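Local coordinates for substrate binding periplasmic protein (Ralstonia solanacearum, PDB 3LOP), which binds leucine in the cleft between its two lobes and probably serves as the periplasmic receptor of an amino acid transporter, at residues A183-A188 with V213-A218; E207-F212 with G234-V239; G227-D232 with A251-N256. All blocks are in the same frame, centred on the assembly; numbering follows the deposited sequence.

Contact 1: A183-A188 with V213-A218; sequences ANVGPA and VRQYRA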
# COMPACT_ATOMS: atom_id res chain seq x y z
N ALA A 183 -0.27 -3.49 -18.07
CA ALA A 183 1.13 -3.79 -17.85
C ALA A 183 1.83 -3.54 -19.19
O ALA A 183 2.84 -4.17 -19.51
CB ALA A 183 1.31 -5.23 -17.42
N ASN A 184 1.27 -2.62 -19.98
CA ASN A 184 1.83 -2.30 -21.29
C ASN A 184 2.99 -1.33 -21.13
O ASN A 184 2.85 -0.12 -21.33
CB ASN A 184 0.76 -1.69 -22.20
CG ASN A 184 -0.38 -2.66 -22.47
OD1 ASN A 184 -0.17 -3.86 -22.60
ND2 ASN A 184 -1.59 -2.13 -22.58
N VAL A 185 4.15 -1.88 -20.78
CA VAL A 185 5.35 -1.09 -20.55
C VAL A 185 6.40 -1.15 -21.66
O VAL A 185 7.47 -0.56 -21.54
CB VAL A 185 6.03 -1.53 -19.23
CG1 VAL A 185 5.08 -1.31 -18.06
CG2 VAL A 185 6.41 -3.00 -19.31
N GLY A 186 6.08 -1.86 -22.75
CA GLY A 186 7.03 -1.97 -23.85
C GLY A 186 7.68 -0.66 -24.26
O GLY A 186 8.91 -0.55 -24.26
N PRO A 187 6.88 0.35 -24.62
CA PRO A 187 7.42 1.65 -25.03
C PRO A 187 8.30 2.27 -23.95
O PRO A 187 9.31 2.91 -24.24
CB PRO A 187 6.17 2.47 -25.31
CG PRO A 187 5.20 1.43 -25.80
CD PRO A 187 5.42 0.31 -24.82
N ALA A 188 7.92 2.08 -22.69
CA ALA A 188 8.68 2.63 -21.58
C ALA A 188 10.04 1.94 -21.47
O ALA A 188 11.05 2.59 -21.19
CB ALA A 188 7.91 2.45 -20.28
N VAL A 213 10.76 -4.48 -15.14
CA VAL A 213 12.02 -5.01 -14.61
C VAL A 213 12.52 -6.22 -15.39
O VAL A 213 13.70 -6.26 -15.76
CB VAL A 213 11.88 -5.37 -13.11
CG1 VAL A 213 13.15 -6.05 -12.62
CG2 VAL A 213 11.63 -4.11 -12.30
N ARG A 214 11.65 -7.19 -15.64
CA ARG A 214 12.07 -8.38 -16.38
C ARG A 214 12.60 -8.03 -17.77
O ARG A 214 13.68 -8.47 -18.16
CB ARG A 214 10.90 -9.37 -16.53
CG ARG A 214 11.26 -10.61 -17.35
CD ARG A 214 10.07 -11.54 -17.55
NE ARG A 214 9.78 -12.37 -16.38
CZ ARG A 214 10.56 -13.35 -15.93
NH1 ARG A 214 11.69 -13.65 -16.56
NH2 ARG A 214 10.20 -14.06 -14.87
N GLN A 215 11.84 -7.23 -18.50
CA GLN A 215 12.22 -6.83 -19.86
C GLN A 215 13.44 -5.92 -19.90
O GLN A 215 14.31 -6.09 -20.75
CB GLN A 215 11.04 -6.13 -20.54
CG GLN A 215 9.86 -7.06 -20.82
CD GLN A 215 8.61 -6.32 -21.25
OE1 GLN A 215 8.67 -5.41 -22.08
NE2 GLN A 215 7.47 -6.71 -20.69
N TYR A 216 13.50 -4.95 -19.00
CA TYR A 216 14.62 -4.02 -18.95
C TYR A 216 15.94 -4.78 -18.74
O TYR A 216 16.91 -4.56 -19.47
CB TYR A 216 14.42 -3.00 -17.82
CG TYR A 216 15.56 -2.02 -17.65
CD1 TYR A 216 15.80 -1.02 -18.59
CD2 TYR A 216 16.41 -2.10 -16.55
CE1 TYR A 216 16.86 -0.13 -18.44
CE2 TYR A 216 17.47 -1.22 -16.39
CZ TYR A 216 17.69 -0.24 -17.34
OH TYR A 216 18.76 0.62 -17.19
N ARG A 217 15.96 -5.67 -17.75
CA ARG A 217 17.15 -6.45 -17.46
C ARG A 217 17.47 -7.45 -18.56
O ARG A 217 18.63 -7.64 -18.93
CB ARG A 217 17.00 -7.18 -16.12
CG ARG A 217 17.22 -6.31 -14.89
CD ARG A 217 18.71 -6.17 -14.55
NE ARG A 217 18.90 -5.55 -13.25
CZ ARG A 217 19.14 -4.25 -13.05
NH1 ARG A 217 19.23 -3.42 -14.08
NH2 ARG A 217 19.26 -3.79 -11.82
N ALA A 218 16.44 -8.09 -19.11
CA ALA A 218 16.64 -9.08 -20.16
C ALA A 218 17.28 -8.46 -21.39
O ALA A 218 18.02 -9.12 -22.12
CB ALA A 218 15.31 -9.73 -20.54

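Contact 2: E207-F212 with G234-V239; sequences EPAAQF and GILQKV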
# COMPACT_ATOMS: atom_id res chain seq x y z
N GLU A 207 2.17 -5.32 -11.35
CA GLU A 207 2.34 -5.96 -12.65
C GLU A 207 3.21 -5.19 -13.64
O GLU A 207 4.14 -5.76 -14.21
CB GLU A 207 0.97 -6.28 -13.27
CG GLU A 207 1.08 -7.08 -14.56
CD GLU A 207 -0.26 -7.58 -15.07
OE1 GLU A 207 -1.16 -6.75 -15.29
OE2 GLU A 207 -0.40 -8.81 -15.25
N PRO A 208 2.91 -3.90 -13.88
CA PRO A 208 3.76 -3.18 -14.82
C PRO A 208 5.21 -3.09 -14.32
O PRO A 208 6.15 -3.15 -15.11
CB PRO A 208 3.08 -1.82 -14.95
CG PRO A 208 2.30 -1.69 -13.67
CD PRO A 208 1.76 -3.08 -13.47
N ALA A 209 5.38 -2.96 -13.01
CA ALA A 209 6.72 -2.88 -12.45
C ALA A 209 7.48 -4.18 -12.75
O ALA A 209 8.63 -4.14 -13.19
CB ALA A 209 6.65 -2.67 -10.93
N ALA A 210 6.82 -5.31 -12.53
CA ALA A 210 7.43 -6.61 -12.78
C ALA A 210 7.79 -6.80 -14.24
O ALA A 210 8.89 -7.25 -14.57
CB ALA A 210 6.49 -7.72 -12.32
N GLN A 211 6.87 -6.46 -15.14
CA GLN A 211 7.12 -6.60 -16.56
C GLN A 211 8.24 -5.67 -17.00
O GLN A 211 9.10 -6.06 -17.81
CB GLN A 211 5.85 -6.31 -17.36
CG GLN A 211 4.81 -7.42 -17.23
CD GLN A 211 5.29 -8.72 -17.84
OE1 GLN A 211 4.70 -9.78 -17.60
NE2 GLN A 211 6.35 -8.66 -18.64
N PHE A 212 8.26 -4.45 -16.48
CA PHE A 212 9.31 -3.52 -16.84
C PHE A 212 10.67 -4.06 -16.39
O PHE A 212 11.62 -4.09 -17.17
CB PHE A 212 9.09 -2.15 -16.19
CG PHE A 212 10.20 -1.17 -16.48
CD1 PHE A 212 10.16 -0.37 -17.62
CD2 PHE A 212 11.32 -1.11 -15.66
CE1 PHE A 212 11.23 0.47 -17.93
CE2 PHE A 212 12.39 -0.28 -15.96
CZ PHE A 212 12.34 0.51 -17.10
N GLY A 234 8.13 -9.17 -2.92
CA GLY A 234 7.93 -10.61 -2.99
C GLY A 234 7.30 -10.97 -4.33
O GLY A 234 7.74 -11.90 -5.00
N ILE A 235 6.28 -10.21 -4.71
CA ILE A 235 5.59 -10.43 -5.97
C ILE A 235 6.53 -10.08 -7.13
O ILE A 235 6.57 -10.78 -8.14
CB ILE A 235 4.34 -9.54 -6.08
CG1 ILE A 235 3.40 -9.80 -4.91
CG2 ILE A 235 3.64 -9.79 -7.41
CD1 ILE A 235 2.18 -8.91 -4.88
N LEU A 236 7.28 -8.99 -6.97
CA LEU A 236 8.20 -8.54 -8.00
C LEU A 236 9.21 -9.61 -8.40
O LEU A 236 9.38 -9.90 -9.59
CB LEU A 236 8.93 -7.28 -7.53
CG LEU A 236 9.91 -6.62 -8.51
CD1 LEU A 236 9.16 -6.17 -9.76
CD2 LEU A 236 10.58 -5.43 -7.85
N GLN A 237 9.88 -10.21 -7.42
CA GLN A 237 10.87 -11.22 -7.74
C GLN A 237 10.24 -12.49 -8.32
O GLN A 237 10.85 -13.18 -9.14
CB GLN A 237 11.73 -11.55 -6.51
CG GLN A 237 11.01 -12.23 -5.37
CD GLN A 237 11.91 -12.41 -4.16
OE1 GLN A 237 12.08 -11.49 -3.36
NE2 GLN A 237 12.52 -13.58 -4.04
N LYS A 238 9.01 -12.79 -7.91
CA LYS A 238 8.32 -13.97 -8.42
C LYS A 238 7.98 -13.82 -9.90
O LYS A 238 8.25 -14.72 -10.71
CB LYS A 238 7.03 -14.20 -7.62
CG LYS A 238 6.06 -15.19 -8.27
CD LYS A 238 6.66 -16.58 -8.42
CE LYS A 238 6.96 -17.20 -7.06
NZ LYS A 238 7.51 -18.58 -7.20
N VAL A 239 7.39 -12.69 -10.26
CA VAL A 239 6.99 -12.43 -11.63
C VAL A 239 8.13 -12.03 -12.57
O VAL A 239 8.22 -12.53 -13.69
CB VAL A 239 5.89 -11.35 -11.68
CG1 VAL A 239 5.46 -11.09 -13.11
CG2 VAL A 239 4.70 -11.78 -10.84

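Contact 3: G227-D232 with A251-N256; sequences GLSSID and ALVMPN. With LEU (leucine), chain B.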
# COMPACT_ATOMS: atom_id res chain seq x y z
N GLY A 227 11.76 1.44 -6.12
CA GLY A 227 10.38 1.82 -6.36
C GLY A 227 9.55 1.99 -5.11
O GLY A 227 10.00 1.71 -4.00
N LEU A 228 8.32 2.45 -5.31
CA LEU A 228 7.38 2.69 -4.22
C LEU A 228 6.84 1.41 -3.57
O LEU A 228 6.91 0.33 -4.15
CB LEU A 228 6.20 3.51 -4.73
CG LEU A 228 6.50 4.94 -5.18
CD1 LEU A 228 5.26 5.56 -5.81
CD2 LEU A 228 6.98 5.77 -4.00
N SER A 229 6.29 1.56 -2.37
CA SER A 229 5.73 0.44 -1.62
C SER A 229 4.49 -0.15 -2.28
O SER A 229 3.87 -1.08 -1.76
CB SER A 229 5.41 0.87 -0.18
OG SER A 229 4.43 1.89 -0.16
N SER A 230 4.10 0.43 -3.41
CA SER A 230 2.97 -0.07 -4.17
C SER A 230 3.43 -1.34 -4.89
O SER A 230 2.63 -2.07 -5.46
CB SER A 230 2.52 0.98 -5.19
OG SER A 230 3.63 1.45 -5.95
N ILE A 231 4.74 -1.57 -4.85
CA ILE A 231 5.35 -2.73 -5.48
C ILE A 231 5.88 -3.71 -4.43
O ILE A 231 6.93 -3.49 -3.84
CB ILE A 231 6.52 -2.30 -6.39
CG1 ILE A 231 6.01 -1.31 -7.44
CG2 ILE A 231 7.15 -3.53 -7.05
CD1 ILE A 231 7.12 -0.55 -8.15
N ASP A 232 5.14 -4.79 -4.20
CA ASP A 232 5.54 -5.80 -3.23
C ASP A 232 6.79 -6.51 -3.78
O ASP A 232 6.73 -7.14 -4.83
CB ASP A 232 4.40 -6.81 -3.05
CG ASP A 232 4.63 -7.77 -1.91
OD1 ASP A 232 5.75 -8.30 -1.80
OD2 ASP A 232 3.69 -7.99 -1.12
N ALA A 251 11.62 1.07 0.23
CA ALA A 251 11.43 1.71 1.52
C ALA A 251 10.41 0.88 2.28
O ALA A 251 9.31 0.64 1.79
CB ALA A 251 10.93 3.14 1.34
N LEU A 252 10.79 0.41 3.46
CA LEU A 252 9.91 -0.39 4.30
C LEU A 252 8.99 0.54 5.09
O LEU A 252 9.47 1.41 5.81
CB LEU A 252 10.74 -1.22 5.27
CG LEU A 252 11.75 -2.22 4.67
CD1 LEU A 252 12.75 -2.66 5.73
CD2 LEU A 252 10.99 -3.40 4.11
N VAL A 253 7.68 0.36 4.94
CA VAL A 253 6.71 1.17 5.66
C VAL A 253 5.76 0.28 6.47
O VAL A 253 4.81 0.75 7.10
CB VAL A 253 5.89 2.07 4.70
CG1 VAL A 253 6.82 3.03 3.98
CG2 VAL A 253 5.12 1.22 3.70
N MSE A 254 6.04 -1.02 6.43
CA MSE A 254 5.27 -2.03 7.14
C MSE A 254 6.23 -3.05 7.74
O MSE A 254 7.39 -3.12 7.33
CB MSE A 254 4.34 -2.77 6.18
CG MSE A 254 3.06 -2.05 5.81
SE MSE A 254 1.80 -2.04 7.27
CE MSE A 254 1.27 -0.19 7.18
N PRO A 255 5.77 -3.83 8.73
CA PRO A 255 6.65 -4.84 9.33
C PRO A 255 7.12 -5.74 8.18
O PRO A 255 6.33 -6.11 7.31
CB PRO A 255 5.72 -5.55 10.30
CG PRO A 255 4.83 -4.44 10.78
CD PRO A 255 4.51 -3.70 9.49
N ASN A 256 8.40 -6.10 8.19
CA ASN A 256 8.98 -6.93 7.14
C ASN A 256 8.67 -8.41 7.28
O ASN A 256 9.08 -9.05 8.25
CB ASN A 256 10.50 -6.70 7.14
CG ASN A 256 11.22 -7.49 6.07
OD1 ASN A 256 10.61 -8.13 5.22
ND2 ASN A 256 12.55 -7.44 6.11
N LEU B . -2.70 1.72 -4.33
CA LEU B . -1.95 1.26 -5.52
C LEU B . -1.20 -0.03 -5.21
O LEU B . -0.86 -0.74 -6.17
CB LEU B . -0.96 2.33 -5.94
CG LEU B . -1.73 3.64 -5.96
CD1 LEU B . -0.91 4.74 -5.44
CD2 LEU B . -2.20 3.93 -7.33
OXT LEU B . -0.97 -0.29 -4.01
O HOH W 1 9.33 1.30 -1.45

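Contact 1: A183-A188 with V213-A218
Val185 and Gln215 meet where the turn before helix 186-194 comes up to the last turns of helix 206-218. The contact is small. Gly186 also takes part, with its CA 8.2 Å from Gln215 CA.

The apolar part is a methyl group against an amide. Val185 CG2 approaches the carboxamide end of Gln215 and lies 4.4 Å from Gln215 CD. The two side chains lie aslant to each other. The methyl group is nearer the amide end of the glutamine than its stem. Gln215 gets there by stretching out: CG is anti to its own carbonyl carbon (chi1 -68°), and the chain runs straight on beyond CG (chi2 169°). The same amide end comes near Gly186 CA.

No hydrogen bond or salt bridge crosses between the two segments. The polar links near the contact lie within each piece or lead away from it. Helix 206-218 keeps its regular bonds, such as Ala218 N to Arg214 O at 2.9 Å. On the other side, Asn184 is the centre of an inverse gamma turn, and the bond from Val185 N to Ala183 O is weak. This turn brings the chain to the start of helix 186-194. Arg214 NH2 bonds the backbone O of Val239, in helix 233-240.

Val185 also rests on Pro208 and Gln211, earlier in helix 206-218. Gln215 also touches Val189 of helix 186-194.

The chemistry implies a contact that rests on van der Waals touch alone. The methyl group of the buried Val185 meets the amide end of the partly exposed Gln215 with no bond across, so the pair gives little directional hold.

Contact 2: E207-F212 with G234-V239
Ala210 faces Leu236 and Val239 where helix 206-218 packs on helix 233-240. The axes of the two short segments come within 8.8 Å and cross at -43°. The closest backbone approach is at Ala210 and Leu236, with CA atoms 5.2 Å apart.

The tight part is wholly apolar. The small side chain of Ala210 points at the other helix and lets it come near. Its CB meets Val239 CG1 at 3.6 Å. On Leu236 the CD1 branch does the touching. CG is anti to the backbone N (chi1 -178°), which carries the branch across to the backbone of the facing helix. Leu236 CD1 then lies 3.5 Å from Ala210 CA, so the leucine packs on the main chain of Ala210 more closely than on its CB. Ala209 is a lesser partner of the same methyl group. Ala209 and Leu236 both also touch Ile231, which continues this buried patch toward the leucine pocket.

Val239 is the partly exposed end of the tight patch. The looser side lies beyond it, at Glu207 and Gln211. Both residues point their CB atoms away from helix 233-240, but the end of Gln211 swings back toward that helix without touching it. Glu207 OE1 instead bonds Ser17 OG, from the loop that follows the first strand of the other lobe.

Helix 206-218 joins the parallel neighbours 199-203 and 224-227, and helix 233-240 follows the second of them. Side-by-side helices that follow adjacent parallel strands are typical of the alpha/beta lobes of type I periplasmic binding proteins.

Contact 3: G227-D232 with A251-N256
The backbones of Ser229 and Ala251 pass with their CA atoms 6.6 Å apart, where strand 224-227 ends in a type I beta turn from Leu228 to Ile231. Such a loop, between a parallel strand and the next helix, lines the ligand cleft in the periplasmic binding protein fold. Here it lies beside strand 249-252.

No direct hydrogen bond joins the segments. A water bridges them instead: it accepts from Ala251 N at 2.8 Å and lies 2.7 Å from Gly227 O, to which it probably donates. Among the side chains, the CG2 methyl of Val253 lies against Ser229 CB at 3.9 Å, and nearly as close to OG. With CG1 beside the backbone N (chi1 -62°), CG2 sits between N and the carbonyl carbon, which turns it toward Ser229.

The hydroxyl of Ser229 has its main partner outside the pair, in Glu128 OE2, with a weak further bond to Lys122 of the magnesium site. The magnesium ion is about 4 Å from the nearest atom of the Ser229 side chain.

The next residue turns to the ligand pocket. Ser230 OG bonds Ala204 O, which helps hold its rotation. Asp232 caps the following helix through OD1 to Gly234 N, and its OD2 bonds Arg285 N. The approach to the ligand is carbon to carbon: Ser230 CB lies 3.8 Å from CB of the bound leucine.

In the fold
Contacts 1 and 2 share helix 206-218. Contact 1 is partly buried at its later end, far from the chain's centre. Contact 2 is buried further back along the same helix. They touch each other directly, as Val185 CG2 reaches the Phe212 backbone. Contact 3 is nearest the centre of the chain and meets contact 2 through Ile231. It stays clear of contact 1. The chemistry changes with place. Contact 1 sets a methyl group against an amide, and contact 2 is aliphatic. Contact 3 adds a bridging water and serine hydroxyls beside the leucine and magnesium sites.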